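Local structure of probable branched-chain-amino-acid aminotransferase (Thermotoga maritima MSB8, 3CSW) at residues V208-K213 with L276-N281; L215-E220 with G261-T266; V153-E158 with V165-L170; A242-V247 with E269-F274; K83-G88 with I98-F103. The protein probably catalyses the reversible transfer of amino groups between leucine, isoleucine or valine and 2-oxoglutarate, with pyridoxal 5'-phosphate as cofactor. One frame throughout, in Å; residues are numbered along the deposited sequence.

Interaction 1: residues V208-K213 with L276-N281; sequences VIKLAK and LNLEEN
K210 and E280 form a salt bridge that joins helix 203-214 to the tail of the chain after helix 262-276. From CB outward, the lysine first heads away from its helix in the direction of the tail, and CG carries the chain on in an extended run. CD is the apolar step: it lies 4.3 Å from L278 CD2, and on the other hand 3.9 Å from E280 OE2. CE comes nearer still to that oxygen, and a bend at the last torsion (chi4 -146°) swings the ammonium onto the carboxylate. There NZ takes E280 OE2 at 2.8 Å, on the syn lone pair, while its bond to E280 OE1 at 3.1 Å is weak. The grip is therefore two-pronged but lopsided.

E280 arrives from the opposite direction. Its CG sits between the backbone N and the carbonyl carbon (chi1 67°), and the rest of the chain runs out straight, laying both oxygens before NZ. OE2 also makes a salt bridge with K58, its stronger partner, so one carboxylate answers two lysines; K58 bonds N281 OD1 as well.

All this lies at the surface. K210 also touches F274 of helix 262-276, while behind it I209 and A212 turn the inner side of helix 203-214 onto strands 189-193 and 219-222.

Interaction 2: residues L215-E220 with G261-T266; sequences LEIPVE and GPVTAT
V263 and T266, one turn apart on helix 262-276, each receive one side chain from the stretch that follows helix 203-214. The walk starts at G261, the N-cap, whose O takes A265 N at 3.0 Å and closes the first turn. P262 O is the busier acceptor: T266 N reaches it, and so does T266 OG1 at 2.7 Å, the hydroxyl tilted 19° from the carbonyl plane. V263 comes next. Its N bonds E234 OE2, and its CG1, placed anti to the backbone N (chi1 173°), reaches out to I217 CD1 at 4.2 Å as the two side chains slide past each other in opposite directions. T264 turns inward, where OG1 bonds E234 OE1. At T266 the work is divided: OG1 serves the helix's own backbone, and CG2 is left to meet L215 CD1 at 3.9 Å, again with side chains running past one another.

On the other segment, L215 and I217 flank E216, the C-prime residue of a Schellman motif ending helix 203-214 (I217 N to A212 O, E216 N to K213 O). That reversal presents both aliphatic chains to helix 262-276, where L267 touches each of them. A serine in place of T266 would keep the hydroxyl but would probably leave L215 CD1 without its methyl partner and a gap beside it. With two methyl contacts at van der Waals distance and no polar bond between the segments, the contact rests on apolar packing alone, near the surface.

Interaction 3: residues V153-E158 with V165-L170; sequences VLARRE and VILLGL
V165 turns CG1 anti to its carbonyl carbon (chi1 -68°), which puts CG2 between the backbone N and that carbon and spreads the two methyls over A155 and E158. L167, two residues on, bends at its second torsion (chi2 81°), bringing CD1 to within 3.7 Å of A155 CB although its CB does not aim that way. The alanine methyl is thus met by two branches, since V165 CG2 stands 3.9 Å from A155 CB. The same CG2 presses on the backbone, 3.3 Å from A155 O, an oxygen that already accepts E158 N at 3.0 Å. V165 CG1 goes to E158, 4.1 Å from E158 CB, with the two side chains at about a right angle.

E158 runs out extended past V165, and its OE1 bonds S130 OG, in the loop following strand 125-129. Cut back to an alanine here, V165 would probably no longer fill the place over A155, and the aliphatic part of E158 would lose its methyl support.

R156 and R157 have partners outside this contact: R156 touches the cofactor and bonds S178 O, and R157 makes a salt bridge with D105 of the second subunit and a hydrogen bond to a bound citrate, probably from the crystallisation liquor. Here the helix of a beta-alpha-beta unit (strand 125-129, helix 150-156, strand 164-168) packs on its second strand, which lies parallel to the first: the classic crossover connection, with a cofactor-pocket arginine carried on its helix.

Interaction 4: residues A242-V247 with E269-F274; sequences AGVVPV and ENFEPF
G243 and F271 mark the nearest approach of the two backbones, their CA atoms 7.4 Å apart. G243 opens strand 243-247 with a positive phi (82°, psi -123°). At those angles a CB would jam against the carbonyl O of A242, reason enough for a glycine; it would also come too near the F271 ring. Across from it runs helix 262-276, which kinks at P273: the proline nitrogen makes no bond to the preceding turn, and the regular pattern resumes with F274 N to N270 O at 3.1 Å.

F271 carries the contact. Its CG stands anti to the backbone N (chi1 -179°), which sends the ring across to the start of the strand. CE2 lies 4.0 Å from G243 CA, and CD1, across the ring from CE2, meets V244 CG2 at 4.3 Å, both partners on the same side of the ring plane and both oblique. Strand 243-247 pairs with 234-239 in the mixed sheet that also holds 181-186, 189-193 and 219-222, and helix 262-276 packs along it. V244 extends this packing to T264 and M268 of the same helix, while V245 is turned to Y163 and L121.

The F271 ring also touches T204 and V208 of helix 203-214, so helix and strand both border it.

Interaction 5: residues K83-G88 with I98-F103; sequences KVLKAG and IKVYLF
L85 meets I98 from a helix held by regular backbone bonds, the shorter of them in this segment G88 N to V84 O at 3.0 Å. Between the segments themselves the contact is purely aliphatic. L85 does not aim its CB straight at the strand; with CG anti to the carbonyl carbon and beside the backbone N (chi1 -70°), the branch is carried over until CD2 lies against it. That one methyl does all the touching. It rests 3.8 Å from I98 CG2 and 4.1 Å from I98 CD1, lodged at two branches of the isoleucine as the side chains cross obliquely. V100 CG2, two residues along, is a looser neighbour at 4.5 Å from L85 CD2.

The buried patch continues on the next strands: L46 touches both L85 and V100, and F113 touches I98. On the far side of strand 96-102, K99 and Y101 both reach E35 of the second subunit, by a salt bridge and a hydrogen bond. Strand 96-102 thus has one face packed on helix 78-89 and the other turned to a subunit interface, an antiparallel sheet backed by helices, as in the smaller domain of the class-IV aminotransferase fold.

In the fold
Along the chain interaction 5 comes first, then 3; both close before the other three begin. Interactions 1, 2 and 4 gather on one side of the chain, their centres 11 to 14 Å apart, where helices 203-214 and 262-276 pack against a mixed sheet: 2 and 4 both use helix 262-276. The segments of 2 and 4 alternate along the chain, between those of interaction 1. Between centres, interaction 3 lies about 23 Å from interaction 4, in another sheet, its helix carrying R156 of the cofactor pocket, and interaction 5 about 27 Å from 3, in the antiparallel sheet. Residues of 3 and 5 touch the second subunit, and 3 also reaches the third, so both lie by subunit interfaces.

Interaction 1: residues V208-K213 with L276-N281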
# COMPACT_ATOMS: atom_id res chain seq x y z
N VAL A 208 1.39 23.46 -21.30
CA VAL A 208 0.50 24.28 -20.48
C VAL A 208 1.26 24.86 -19.28
O VAL A 208 1.04 26.01 -18.93
CB VAL A 208 -0.77 23.50 -20.05
CG1 VAL A 208 -1.58 24.26 -18.98
CG2 VAL A 208 -1.63 23.20 -21.30
N ILE A 209 2.14 24.07 -18.66
CA ILE A 209 2.98 24.55 -17.54
C ILE A 209 3.87 25.72 -18.00
O ILE A 209 3.95 26.78 -17.32
CB ILE A 209 3.82 23.40 -16.91
CG1 ILE A 209 2.90 22.42 -16.18
CG2 ILE A 209 4.89 23.93 -15.92
CD1 ILE A 209 3.54 21.11 -15.76
N LYS A 210 4.48 25.57 -19.17
CA LYS A 210 5.30 26.63 -19.76
C LYS A 210 4.47 27.85 -20.13
O LYS A 210 4.91 28.99 -19.96
CB LYS A 210 6.06 26.12 -20.98
CG LYS A 210 7.04 25.04 -20.62
CD LYS A 210 7.94 24.66 -21.78
CE LYS A 210 8.60 23.30 -21.51
NZ LYS A 210 9.97 23.18 -22.06
N LEU A 211 3.28 27.63 -20.68
CA LEU A 211 2.38 28.73 -21.01
C LEU A 211 1.96 29.46 -19.74
O LEU A 211 1.93 30.70 -19.71
CB LEU A 211 1.13 28.23 -21.74
CG LEU A 211 0.01 29.23 -22.02
CD1 LEU A 211 0.49 30.35 -22.93
CD2 LEU A 211 -1.17 28.51 -22.63
N ALA A 212 1.61 28.72 -18.69
CA ALA A 212 1.19 29.37 -17.43
C ALA A 212 2.30 30.29 -16.93
O ALA A 212 2.05 31.44 -16.57
CB ALA A 212 0.79 28.34 -16.38
N LYS A 213 3.54 29.80 -16.95
CA LYS A 213 4.70 30.58 -16.53
C LYS A 213 4.93 31.83 -17.39
O LYS A 213 5.23 32.89 -16.86
CB LYS A 213 5.95 29.70 -16.49
CG LYS A 213 5.87 28.67 -15.37
CD LYS A 213 7.02 27.72 -15.40
CE LYS A 213 6.93 26.70 -14.28
NZ LYS A 213 7.86 25.58 -14.58
N LEU A 276 2.34 26.89 -31.25
CA LEU A 276 2.72 27.04 -32.63
C LEU A 276 4.02 27.85 -32.77
O LEU A 276 4.74 27.68 -33.74
CB LEU A 276 1.61 27.71 -33.45
CG LEU A 276 0.35 26.92 -33.82
CD1 LEU A 276 -0.61 27.85 -34.56
CD2 LEU A 276 0.71 25.76 -34.71
N ASN A 277 4.36 28.68 -31.79
CA ASN A 277 5.60 29.45 -31.88
C ASN A 277 6.70 29.01 -30.92
O ASN A 277 7.70 29.71 -30.78
CB ASN A 277 5.34 30.96 -31.82
CG ASN A 277 6.36 31.79 -32.66
OD1 ASN A 277 7.01 31.29 -33.58
ND2 ASN A 277 6.48 33.05 -32.33
N LEU A 278 6.55 27.85 -30.30
CA LEU A 278 7.58 27.31 -29.41
C LEU A 278 8.36 26.28 -30.23
O LEU A 278 7.81 25.26 -30.62
CB LEU A 278 6.93 26.70 -28.16
CG LEU A 278 7.82 26.66 -26.92
CD1 LEU A 278 7.94 28.05 -26.32
CD2 LEU A 278 7.27 25.67 -25.88
N GLU A 279 9.63 26.58 -30.51
CA GLU A 279 10.49 25.77 -31.43
C GLU A 279 10.67 24.30 -31.01
O GLU A 279 10.77 23.42 -31.87
CB GLU A 279 11.88 26.44 -31.60
CG GLU A 279 12.98 25.55 -32.20
CD GLU A 279 12.69 25.08 -33.62
OE1 GLU A 279 11.78 25.64 -34.27
OE2 GLU A 279 13.38 24.15 -34.12
N GLU A 280 10.75 24.06 -29.72
CA GLU A 280 10.88 22.68 -29.19
C GLU A 280 9.75 21.73 -29.63
O GLU A 280 9.95 20.52 -29.64
CB GLU A 280 10.99 22.69 -27.66
CG GLU A 280 9.74 23.16 -26.94
CD GLU A 280 9.93 23.23 -25.43
OE1 GLU A 280 10.79 24.02 -24.98
OE2 GLU A 280 9.21 22.50 -24.71
N ASN A 281 8.60 22.27 -30.02
CA ASN A 281 7.49 21.48 -30.57
C ASN A 281 7.58 21.22 -32.08
O ASN A 281 6.72 20.53 -32.63
CB ASN A 281 6.16 22.19 -30.28
CG ASN A 281 5.86 22.27 -28.82
OD1 ASN A 281 6.10 21.32 -28.08
ND2 ASN A 281 5.30 23.39 -28.40

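Interaction 2: residues L215-E220 with G261-T266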
# COMPACT_ATOMS: atom_id res chain seq x y z
N LEU A 215 2.68 33.47 -18.81
CA LEU A 215 1.61 34.40 -18.43
C LEU A 215 1.70 34.86 -16.97
O LEU A 215 0.81 35.54 -16.48
CB LEU A 215 0.25 33.79 -18.73
CG LEU A 215 -0.06 33.46 -20.20
CD1 LEU A 215 -1.35 32.67 -20.27
CD2 LEU A 215 -0.16 34.74 -21.04
N GLU A 216 2.78 34.51 -16.27
CA GLU A 216 2.97 34.87 -14.86
C GLU A 216 1.88 34.30 -13.92
O GLU A 216 1.58 34.87 -12.87
CB GLU A 216 3.16 36.40 -14.70
CG GLU A 216 4.40 36.95 -15.46
N ILE A 217 1.31 33.15 -14.31
CA ILE A 217 0.40 32.39 -13.45
C ILE A 217 1.28 31.47 -12.59
O ILE A 217 2.11 30.75 -13.12
CB ILE A 217 -0.59 31.53 -14.30
CG1 ILE A 217 -1.44 32.46 -15.20
CG2 ILE A 217 -1.48 30.65 -13.40
CD1 ILE A 217 -2.24 31.73 -16.30
N PRO A 218 1.14 31.52 -11.25
CA PRO A 218 1.90 30.59 -10.41
C PRO A 218 1.50 29.12 -10.66
O PRO A 218 0.30 28.82 -10.78
CB PRO A 218 1.51 30.98 -8.98
CG PRO A 218 0.76 32.27 -9.08
CD PRO A 218 0.25 32.40 -10.47
N VAL A 219 2.50 28.24 -10.74
CA VAL A 219 2.31 26.84 -11.01
C VAL A 219 2.97 25.98 -9.92
O VAL A 219 4.11 26.22 -9.55
CB VAL A 219 2.92 26.42 -12.36
CG1 VAL A 219 2.62 24.95 -12.62
CG2 VAL A 219 2.40 27.27 -13.48
N GLU A 220 2.22 24.99 -9.40
CA GLU A 220 2.71 24.02 -8.43
C GLU A 220 2.51 22.61 -8.99
O GLU A 220 1.36 22.22 -9.26
CB GLU A 220 1.92 24.09 -7.12
CG GLU A 220 1.96 25.45 -6.45
CD GLU A 220 1.16 25.53 -5.14
OE1 GLU A 220 0.75 24.47 -4.59
OE2 GLU A 220 0.95 26.68 -4.68
N GLY A 261 -13.81 29.04 -15.94
CA GLY A 261 -13.17 30.03 -15.09
C GLY A 261 -12.10 30.79 -15.84
O GLY A 261 -11.65 30.36 -16.91
N PRO A 262 -11.66 31.90 -15.25
CA PRO A 262 -10.73 32.84 -15.90
C PRO A 262 -9.32 32.34 -16.20
O PRO A 262 -8.74 32.73 -17.22
CB PRO A 262 -10.69 34.02 -14.92
CG PRO A 262 -11.15 33.47 -13.61
CD PRO A 262 -12.07 32.34 -13.91
N VAL A 263 -8.74 31.52 -15.32
CA VAL A 263 -7.40 30.99 -15.57
C VAL A 263 -7.47 30.00 -16.73
O VAL A 263 -6.63 30.04 -17.62
CB VAL A 263 -6.75 30.36 -14.28
CG1 VAL A 263 -5.44 29.67 -14.60
CG2 VAL A 263 -6.55 31.43 -13.21
N THR A 264 -8.50 29.13 -16.72
CA THR A 264 -8.71 28.13 -17.78
C THR A 264 -8.92 28.80 -19.12
O THR A 264 -8.38 28.34 -20.15
CB THR A 264 -9.95 27.26 -17.52
OG1 THR A 264 -9.89 26.69 -16.21
CG2 THR A 264 -10.11 26.15 -18.59
N ALA A 265 -9.71 29.87 -19.11
CA ALA A 265 -10.06 30.64 -20.30
C ALA A 265 -8.83 31.32 -20.93
O ALA A 265 -8.68 31.29 -22.13
CB ALA A 265 -11.16 31.69 -19.96
N THR A 266 -7.95 31.92 -20.12
CA THR A 266 -6.74 32.51 -20.65
C THR A 266 -5.81 31.46 -21.24
O THR A 266 -5.21 31.68 -22.30
CB THR A 266 -5.92 33.22 -19.58
OG1 THR A 266 -6.80 33.94 -18.73
CG2 THR A 266 -4.94 34.20 -20.23

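Interaction 3: residues V153-E158 with V165-L170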
# COMPACT_ATOMS: atom_id res chain seq x y z
N VAL A 153 -6.90 0.41 -19.88
CA VAL A 153 -7.92 -0.37 -20.62
C VAL A 153 -9.23 -0.45 -19.81
O VAL A 153 -10.31 -0.14 -20.32
CB VAL A 153 -7.40 -1.81 -21.01
CG1 VAL A 153 -8.56 -2.72 -21.53
CG2 VAL A 153 -6.29 -1.69 -22.04
N LEU A 154 -9.14 -0.82 -18.53
CA LEU A 154 -10.36 -0.92 -17.72
C LEU A 154 -11.01 0.44 -17.45
O LEU A 154 -12.23 0.55 -17.47
CB LEU A 154 -10.08 -1.69 -16.42
CG LEU A 154 -9.65 -3.15 -16.61
CD1 LEU A 154 -9.35 -3.84 -15.26
CD2 LEU A 154 -10.74 -3.90 -17.36
N ALA A 155 -10.22 1.48 -17.26
CA ALA A 155 -10.77 2.82 -16.97
C ALA A 155 -11.48 3.43 -18.18
O ALA A 155 -12.54 4.06 -18.02
CB ALA A 155 -9.66 3.78 -16.44
N ARG A 156 -10.92 3.28 -19.37
CA ARG A 156 -11.57 3.78 -20.57
C ARG A 156 -12.92 3.13 -20.83
O ARG A 156 -13.78 3.76 -21.40
CB ARG A 156 -10.70 3.62 -21.80
CG ARG A 156 -9.49 4.48 -21.71
CD ARG A 156 -8.94 4.87 -23.02
NE ARG A 156 -7.73 5.65 -22.81
CZ ARG A 156 -6.76 5.78 -23.70
NH1 ARG A 156 -6.86 5.23 -24.89
NH2 ARG A 156 -5.67 6.48 -23.40
N ARG A 157 -13.09 1.88 -20.40
CA ARG A 157 -14.38 1.20 -20.54
C ARG A 157 -15.47 1.76 -19.62
O ARG A 157 -16.64 1.42 -19.77
CB ARG A 157 -14.23 -0.30 -20.32
CG ARG A 157 -13.40 -0.98 -21.41
CD ARG A 157 -13.24 -2.47 -21.16
NE ARG A 157 -14.47 -3.23 -21.34
CZ ARG A 157 -14.93 -3.68 -22.51
NH1 ARG A 157 -14.26 -3.46 -23.63
NH2 ARG A 157 -16.07 -4.35 -22.55
N GLU A 158 -15.06 2.60 -18.67
CA GLU A 158 -15.98 3.30 -17.77
C GLU A 158 -16.51 4.62 -18.32
O GLU A 158 -17.38 5.22 -17.72
CB GLU A 158 -15.29 3.60 -16.44
CG GLU A 158 -14.90 2.38 -15.63
CD GLU A 158 -14.23 2.76 -14.31
OE1 GLU A 158 -13.68 3.87 -14.21
OE2 GLU A 158 -14.23 1.93 -13.38
N VAL A 165 -12.58 9.68 -17.27
CA VAL A 165 -12.61 9.30 -15.85
C VAL A 165 -11.24 9.64 -15.22
O VAL A 165 -10.21 9.58 -15.88
CB VAL A 165 -12.97 7.80 -15.64
CG1 VAL A 165 -14.43 7.54 -16.05
CG2 VAL A 165 -11.99 6.86 -16.38
N ILE A 166 -11.26 10.04 -13.94
CA ILE A 166 -10.06 10.40 -13.20
C ILE A 166 -9.54 9.21 -12.36
O ILE A 166 -10.23 8.74 -11.44
CB ILE A 166 -10.34 11.64 -12.30
CG1 ILE A 166 -11.01 12.77 -13.11
CG2 ILE A 166 -9.09 12.10 -11.60
CD1 ILE A 166 -10.36 13.18 -14.43
N LEU A 167 -8.36 8.72 -12.71
CA LEU A 167 -7.67 7.68 -11.95
C LEU A 167 -6.89 8.31 -10.80
O LEU A 167 -6.09 9.23 -11.00
CB LEU A 167 -6.71 6.85 -12.82
CG LEU A 167 -7.26 5.87 -13.87
CD1 LEU A 167 -7.64 6.63 -15.13
CD2 LEU A 167 -6.28 4.71 -14.16
N LEU A 168 -7.21 7.85 -9.59
CA LEU A 168 -6.46 8.16 -8.40
C LEU A 168 -5.41 7.08 -8.23
O LEU A 168 -5.57 5.96 -8.73
CB LEU A 168 -7.37 8.16 -7.16
CG LEU A 168 -8.68 8.95 -7.23
CD1 LEU A 168 -9.39 8.86 -5.91
CD2 LEU A 168 -8.43 10.37 -7.65
N GLY A 169 -4.34 7.42 -7.53
CA GLY A 169 -3.32 6.44 -7.18
C GLY A 169 -3.78 5.65 -5.98
O GLY A 169 -4.82 5.97 -5.40
N LEU A 170 -2.99 4.67 -5.56
CA LEU A 170 -3.40 3.80 -4.46
C LEU A 170 -3.69 4.54 -3.17
O LEU A 170 -4.43 4.03 -2.37
CB LEU A 170 -2.37 2.72 -4.16
CG LEU A 170 -2.20 1.53 -5.10
CD1 LEU A 170 -1.21 0.52 -4.46
CD2 LEU A 170 -3.55 0.89 -5.47

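Interaction 4: residues A242-V247 with E269-F274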
# COMPACT_ATOMS: atom_id res chain seq x y z
N ALA A 242 -7.21 17.70 -28.28
CA ALA A 242 -8.06 18.83 -27.96
C ALA A 242 -7.36 20.00 -27.27
O ALA A 242 -7.89 21.09 -27.28
CB ALA A 242 -9.26 18.36 -27.12
N GLY A 243 -6.18 19.79 -26.68
CA GLY A 243 -5.48 20.87 -25.97
C GLY A 243 -6.02 21.04 -24.55
O GLY A 243 -6.01 20.07 -23.79
N VAL A 244 -6.49 22.23 -24.20
CA VAL A 244 -7.08 22.49 -22.87
C VAL A 244 -8.59 22.23 -22.90
O VAL A 244 -9.28 22.78 -23.74
CB VAL A 244 -6.79 23.92 -22.37
CG1 VAL A 244 -7.59 24.23 -21.08
CG2 VAL A 244 -5.31 24.13 -22.16
N VAL A 245 -9.08 21.38 -22.00
CA VAL A 245 -10.47 21.00 -21.94
C VAL A 245 -11.03 21.38 -20.57
O VAL A 245 -10.69 20.76 -19.56
CB VAL A 245 -10.66 19.48 -22.25
CG1 VAL A 245 -12.13 19.08 -22.22
CG2 VAL A 245 -10.04 19.12 -23.63
N PRO A 246 -11.90 22.40 -20.52
CA PRO A 246 -12.46 22.83 -19.24
C PRO A 246 -13.42 21.80 -18.67
O PRO A 246 -14.16 21.17 -19.44
CB PRO A 246 -13.23 24.12 -19.58
CG PRO A 246 -12.95 24.41 -20.96
CD PRO A 246 -12.43 23.21 -21.63
N VAL A 247 -13.39 21.63 -17.35
CA VAL A 247 -14.28 20.69 -16.68
C VAL A 247 -15.35 21.49 -15.95
O VAL A 247 -15.04 22.27 -15.03
CB VAL A 247 -13.55 19.75 -15.67
CG1 VAL A 247 -14.57 18.92 -14.85
CG2 VAL A 247 -12.51 18.83 -16.39
N GLU A 269 -7.29 30.10 -24.65
CA GLU A 269 -7.23 31.02 -25.76
C GLU A 269 -5.77 31.24 -26.22
O GLU A 269 -5.51 31.39 -27.41
CB GLU A 269 -7.98 32.33 -25.46
CG GLU A 269 -7.37 33.24 -24.40
CD GLU A 269 -8.34 34.37 -23.94
OE1 GLU A 269 -9.58 34.19 -24.04
OE2 GLU A 269 -7.84 35.43 -23.45
N ASN A 270 -4.83 31.19 -25.27
CA ASN A 270 -3.41 31.39 -25.58
C ASN A 270 -2.64 30.13 -25.98
O ASN A 270 -1.49 30.23 -26.43
CB ASN A 270 -2.72 32.06 -24.39
CG ASN A 270 -3.09 33.54 -24.27
OD1 ASN A 270 -2.64 34.33 -25.08
ND2 ASN A 270 -3.92 33.91 -23.29
N PHE A 271 -3.26 28.96 -25.81
CA PHE A 271 -2.58 27.67 -26.03
C PHE A 271 -2.01 27.52 -27.44
O PHE A 271 -0.80 27.35 -27.63
CB PHE A 271 -3.50 26.48 -25.69
CG PHE A 271 -2.84 25.14 -25.86
CD1 PHE A 271 -1.97 24.65 -24.89
CD2 PHE A 271 -3.04 24.39 -27.00
CE1 PHE A 271 -1.33 23.44 -25.06
CE2 PHE A 271 -2.40 23.16 -27.17
CZ PHE A 271 -1.55 22.69 -26.20
N GLU A 272 -2.88 27.57 -28.44
CA GLU A 272 -2.47 27.34 -29.83
C GLU A 272 -1.41 28.34 -30.34
O GLU A 272 -0.39 27.91 -30.90
CB GLU A 272 -3.69 27.27 -30.75
CG GLU A 272 -3.37 26.75 -32.15
CD GLU A 272 -4.61 26.40 -32.97
OE1 GLU A 272 -5.56 25.81 -32.40
OE2 GLU A 272 -4.61 26.68 -34.19
N PRO A 273 -1.64 29.66 -30.18
CA PRO A 273 -0.57 30.58 -30.57
C PRO A 273 0.75 30.34 -29.84
O PRO A 273 1.80 30.46 -30.45
CB PRO A 273 -1.13 31.98 -30.26
CG PRO A 273 -2.32 31.76 -29.45
CD PRO A 273 -2.84 30.39 -29.75
N PHE A 274 0.71 30.00 -28.56
CA PHE A 274 1.94 29.72 -27.80
C PHE A 274 2.67 28.48 -28.34
O PHE A 274 3.87 28.51 -28.57
CB PHE A 274 1.62 29.57 -26.31
CG PHE A 274 2.81 29.21 -25.46
CD1 PHE A 274 3.65 30.19 -24.96
CD2 PHE A 274 3.08 27.87 -25.15
CE1 PHE A 274 4.77 29.85 -24.17
CE2 PHE A 274 4.20 27.53 -24.38
CZ PHE A 274 5.03 28.53 -23.88

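Interaction 5: residues K83-G88 with I98-F103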
# COMPACT_ATOMS: atom_id res chain seq x y z
N LYS A 83 9.33 11.82 -41.88
CA LYS A 83 9.01 11.68 -43.30
C LYS A 83 7.66 11.01 -43.52
O LYS A 83 6.86 11.50 -44.32
CB LYS A 83 10.13 10.93 -44.05
CG LYS A 83 11.39 11.79 -44.27
CD LYS A 83 12.50 11.05 -45.07
CE LYS A 83 13.74 11.97 -45.29
NZ LYS A 83 14.62 11.56 -46.43
N VAL A 84 7.40 9.91 -42.81
CA VAL A 84 6.11 9.22 -42.91
C VAL A 84 4.98 10.10 -42.34
O VAL A 84 3.88 10.16 -42.90
CB VAL A 84 6.11 7.84 -42.19
CG1 VAL A 84 4.73 7.18 -42.30
CG2 VAL A 84 7.20 6.91 -42.77
N LEU A 85 5.24 10.77 -41.22
CA LEU A 85 4.23 11.63 -40.59
C LEU A 85 3.77 12.71 -41.56
O LEU A 85 2.56 12.91 -41.73
CB LEU A 85 4.76 12.30 -39.31
CG LEU A 85 5.03 11.48 -38.06
CD1 LEU A 85 5.61 12.40 -36.95
CD2 LEU A 85 3.76 10.79 -37.60
N LYS A 86 4.73 13.40 -42.18
CA LYS A 86 4.43 14.50 -43.12
C LYS A 86 3.76 14.06 -44.44
O LYS A 86 2.82 14.72 -44.90
CB LYS A 86 5.69 15.34 -43.41
CG LYS A 86 6.29 15.93 -42.14
CD LYS A 86 7.10 17.16 -42.36
CE LYS A 86 8.42 16.88 -43.03
NZ LYS A 86 9.17 18.17 -43.10
N ALA A 87 4.24 12.96 -45.03
CA ALA A 87 3.65 12.41 -46.25
C ALA A 87 2.20 11.99 -46.01
O ALA A 87 1.35 12.18 -46.87
CB ALA A 87 4.47 11.20 -46.77
N GLY A 88 1.94 11.42 -44.82
CA GLY A 88 0.60 10.96 -44.47
C GLY A 88 -0.37 12.10 -44.23
O GLY A 88 -1.48 12.09 -44.76
N ILE A 98 -3.01 11.12 -35.47
CA ILE A 98 -2.06 10.09 -35.92
C ILE A 98 -1.71 9.19 -34.74
O ILE A 98 -1.30 9.70 -33.70
CB ILE A 98 -0.74 10.72 -36.47
CG1 ILE A 98 -1.02 11.84 -37.50
CG2 ILE A 98 0.13 9.64 -37.07
CD1 ILE A 98 0.18 12.76 -37.77
N LYS A 99 -1.88 7.88 -34.89
CA LYS A 99 -1.48 6.89 -33.88
C LYS A 99 -0.29 6.14 -34.45
O LYS A 99 -0.31 5.77 -35.61
CB LYS A 99 -2.59 5.89 -33.59
CG LYS A 99 -3.89 6.49 -33.09
CD LYS A 99 -5.06 5.48 -33.21
CE LYS A 99 -6.39 6.18 -33.60
NZ LYS A 99 -7.36 5.25 -34.28
N VAL A 100 0.75 5.94 -33.63
CA VAL A 100 1.95 5.20 -34.03
C VAL A 100 2.16 4.02 -33.08
O VAL A 100 2.27 4.21 -31.87
CB VAL A 100 3.21 6.10 -34.03
CG1 VAL A 100 4.40 5.31 -34.65
CG2 VAL A 100 2.95 7.38 -34.82
N TYR A 101 2.18 2.81 -33.64
CA TYR A 101 2.34 1.60 -32.85
C TYR A 101 3.67 0.94 -33.15
O TYR A 101 4.03 0.77 -34.31
CB TYR A 101 1.24 0.60 -33.18
CG TYR A 101 -0.17 1.06 -32.89
CD1 TYR A 101 -0.70 1.00 -31.62
CD2 TYR A 101 -1.00 1.50 -33.92
CE1 TYR A 101 -2.02 1.39 -31.37
CE2 TYR A 101 -2.30 1.90 -33.68
CZ TYR A 101 -2.81 1.84 -32.41
OH TYR A 101 -4.10 2.23 -32.20
N LEU A 102 4.38 0.54 -32.10
CA LEU A 102 5.63 -0.17 -32.26
C LEU A 102 5.42 -1.58 -31.73
O LEU A 102 4.96 -1.77 -30.60
CB LEU A 102 6.74 0.58 -31.52
CG LEU A 102 8.14 -0.02 -31.51
CD1 LEU A 102 8.74 -0.07 -32.92
CD2 LEU A 102 9.02 0.79 -30.55
N PHE A 103 5.73 -2.58 -32.56
CA PHE A 103 5.41 -3.97 -32.24
C PHE A 103 6.56 -4.76 -31.65
O PHE A 103 7.72 -4.58 -32.04
CB PHE A 103 4.81 -4.69 -33.46
CG PHE A 103 3.44 -4.21 -33.80
CD1 PHE A 103 2.36 -4.56 -33.01
CD2 PHE A 103 3.24 -3.34 -34.86
CE1 PHE A 103 1.10 -4.08 -33.30
CE2 PHE A 103 1.99 -2.86 -35.15
CZ PHE A 103 0.91 -3.23 -34.37